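Local atomic coordinates of Methylcobalamin\: coenzyme M methyltransferase (Methanosarcina mazei, PDB entry 4AY7), a protein that probably transfers the methyl group of a methylated corrinoid to coenzyme M, using a zinc ion, in methanogenesis. Residues K30-S35 and I318-P323. Numbering follows the deposited sequence.
With MG (magnesium ion), chain D.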
loop_
_atom_site.group_PDB
_atom_site.type_symbol
_atom_site.label_atom_id
_atom_site.label_comp_id
_atom_site.label_asym_id
_atom_site.label_seq_id
_atom_site.Cartn_x
_atom_site.Cartn_y
_atom_site.Cartn_z
ATOM N N LYS A 30 -11.839 -19.725 0.897
ATOM C CA LYS A 30 -11.855 -19.073 -0.410
ATOM C C LYS A 30 -10.924 -17.866 -0.423
ATOM O O LYS A 30 -10.565 -17.407 0.631
ATOM C CB LYS A 30 -13.299 -18.641 -0.780
ATOM C CG LYS A 30 -13.850 -17.478 0.017
ATOM C CD LYS A 30 -15.351 -17.247 -0.167
ATOM C CE LYS A 30 -15.808 -16.041 0.596
ATOM N NZ LYS A 30 -17.281 -15.866 0.712
ATOM N N VAL A 31 -10.448 -17.432 -1.589
ATOM C CA VAL A 31 -9.536 -16.283 -1.688
ATOM C C VAL A 31 -10.321 -14.986 -1.332
ATOM O O VAL A 31 -11.407 -14.757 -1.893
ATOM C CB VAL A 31 -8.971 -16.199 -3.112
ATOM C CG1 VAL A 31 -8.198 -14.904 -3.348
ATOM C CG2 VAL A 31 -8.151 -17.485 -3.450
ATOM N N PRO A 32 -9.846 -14.198 -0.342
ATOM C CA PRO A 32 -10.483 -12.880 -0.058
ATOM C C PRO A 32 -10.258 -11.962 -1.204
ATOM O O PRO A 32 -9.244 -12.102 -1.930
ATOM C CB PRO A 32 -9.704 -12.347 1.125
ATOM C CG PRO A 32 -8.447 -13.061 1.091
ATOM C CD PRO A 32 -8.608 -14.366 0.420
ATOM N N VAL A 33 -11.198 -11.030 -1.386
ATOM C CA VAL A 33 -11.096 -10.025 -2.441
ATOM C C VAL A 33 -11.125 -8.682 -1.786
ATOM O O VAL A 33 -12.081 -8.343 -1.096
ATOM C CB VAL A 33 -12.143 -10.161 -3.535
ATOM C CG1 VAL A 33 -13.572 -10.208 -2.958
ATOM C CG2 VAL A 33 -11.940 -9.113 -4.614
ATOM N N CYS A 34 -10.042 -7.963 -1.972
ATOM C CA CYS A 34 -9.957 -6.602 -1.384
ATOM C C CYS A 34 -8.867 -5.820 -2.040
ATOM O O CYS A 34 -8.291 -6.293 -3.016
ATOM C CB CYS A 34 -9.732 -6.677 0.102
ATOM S SG CYS A 34 -8.126 -7.251 0.524
ATOM N N SER A 35 -8.628 -4.588 -1.557
ATOM C CA SER A 35 -7.487 -3.789 -2.029
ATOM C C SER A 35 -6.587 -3.439 -0.892
ATOM O O SER A 35 -7.070 -3.065 0.196
ATOM C CB SER A 35 -8.009 -2.531 -2.736
ATOM O OG SER A 35 -6.909 -1.885 -3.356
ATOM N N ILE A 318 -3.315 -16.795 -7.011
ATOM C CA ILE A 318 -3.263 -15.596 -6.199
ATOM C C ILE A 318 -3.839 -15.860 -4.825
ATOM O O ILE A 318 -4.780 -16.640 -4.681
ATOM C CB ILE A 318 -4.021 -14.445 -6.910
ATOM C CG1 ILE A 318 -3.395 -13.130 -6.528
ATOM C CG2 ILE A 318 -5.552 -14.452 -6.619
ATOM C CD1 ILE A 318 -2.064 -12.838 -7.248
ATOM N N ASP A 319 -3.222 -15.288 -3.798
ATOM C CA ASP A 319 -3.626 -15.513 -2.448
ATOM C C ASP A 319 -4.701 -14.589 -1.954
ATOM O O ASP A 319 -5.514 -14.950 -1.092
ATOM C CB ASP A 319 -2.401 -15.509 -1.564
ATOM C CG ASP A 319 -1.399 -16.555 -1.992
ATOM O OD1 ASP A 319 -1.754 -17.733 -1.847
ATOM O OD2 ASP A 319 -0.331 -16.262 -2.565
ATOM N N VAL A 320 -4.640 -13.362 -2.416
ATOM C CA VAL A 320 -5.604 -12.305 -2.141
ATOM C C VAL A 320 -5.888 -11.586 -3.470
ATOM O O VAL A 320 -4.950 -11.057 -4.109
ATOM C CB VAL A 320 -5.117 -11.264 -1.128
ATOM C CG1 VAL A 320 -6.097 -10.072 -1.092
ATOM C CG2 VAL A 320 -4.918 -11.894 0.295
ATOM N N LEU A 321 -7.124 -11.670 -3.925
ATOM C CA LEU A 321 -7.478 -11.069 -5.239
ATOM C C LEU A 321 -7.634 -9.573 -5.026
ATOM O O LEU A 321 -8.380 -9.122 -4.114
ATOM C CB LEU A 321 -8.745 -11.637 -5.783
ATOM C CG LEU A 321 -9.329 -11.094 -7.091
ATOM C CD1 LEU A 321 -8.293 -11.312 -8.174
ATOM C CD2 LEU A 321 -10.715 -11.620 -7.487
ATOM N N ALA A 322 -6.937 -8.802 -5.852
ATOM C CA ALA A 322 -6.888 -7.329 -5.643
ATOM C C ALA A 322 -6.426 -6.606 -6.896
ATOM O O ALA A 322 -5.828 -7.218 -7.757
ATOM C CB ALA A 322 -5.951 -6.992 -4.456
ATOM N N PRO A 323 -6.622 -5.241 -6.951
ATOM C CA PRO A 323 -6.028 -4.438 -8.005
ATOM C C PRO A 323 -4.490 -4.577 -7.957
ATOM O O PRO A 323 -3.903 -4.692 -6.880
ATOM C CB PRO A 323 -6.478 -3.019 -7.654
ATOM C CG PRO A 323 -7.740 -3.227 -6.854
ATOM C CD PRO A 323 -7.468 -4.440 -6.048
HETATM MG MG MG D . -2.120 -19.892 -1.810
HETATM O O HOH W 1 -4.584 -3.710 -4.174
HETATM O O HOH W 2 -3.956 -19.793 -0.955
HETATM O O HOH W 3 -2.546 -20.375 -3.793
#
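V33 and L321 form a single beta bridge, CA to CA 4.7 Å, that lets 30-35 lie at the seam of the TIM barrel: 320-323 is the last strand of the parallel sheet, and the loop segment runs along it. Two backbone bonds fix the register, L321 N to P32 O at 2.9 Å and C34 N to L321 O at 2.9 Å. The second is almost collinear with the carbonyl (177° at the oxygen), and V33 CA adds a CH···O contact to the same L321 O.

Side chains pack around this bridge. V33 CG2 and L321 CD2 meet at 4.0 Å, the two side chains running alongside each other in the same direction. The P32 ring crosses V320 at about a right angle, CG to CG2 3.8 Å, while C34 SG touches V320 CG1. With CG1 anti to the backbone N (chi1 171°), V31 brings this methyl to 3.5 Å from L321 N, over the strand's start. The P323 ring lies against S35 OG through CG and CD; an alanine in place of P323 would probably leave that hydroxyl without its ring neighbour and let the backbone before C325, a zinc ligand, flex.

Further out, A322 pairs with G290 and V292 of strand 287-292, while V33 bonds to E76, just before strand 78-80 at the sheet's other edge, consistent with the loop helping to close the barrel. Helix 333-346 covers V33 and P323, and helix 15-24 covers P32 and V320. D319 OD1 binds magnesium at 2.2 Å, alongside two waters; its OD2 forms a salt bridge with K279 NZ and accepts a hydrogen bond from L288 N. One water donates to both S35 OG, which also bonds T37 O, and P323 O, the latter at 3.0 Å.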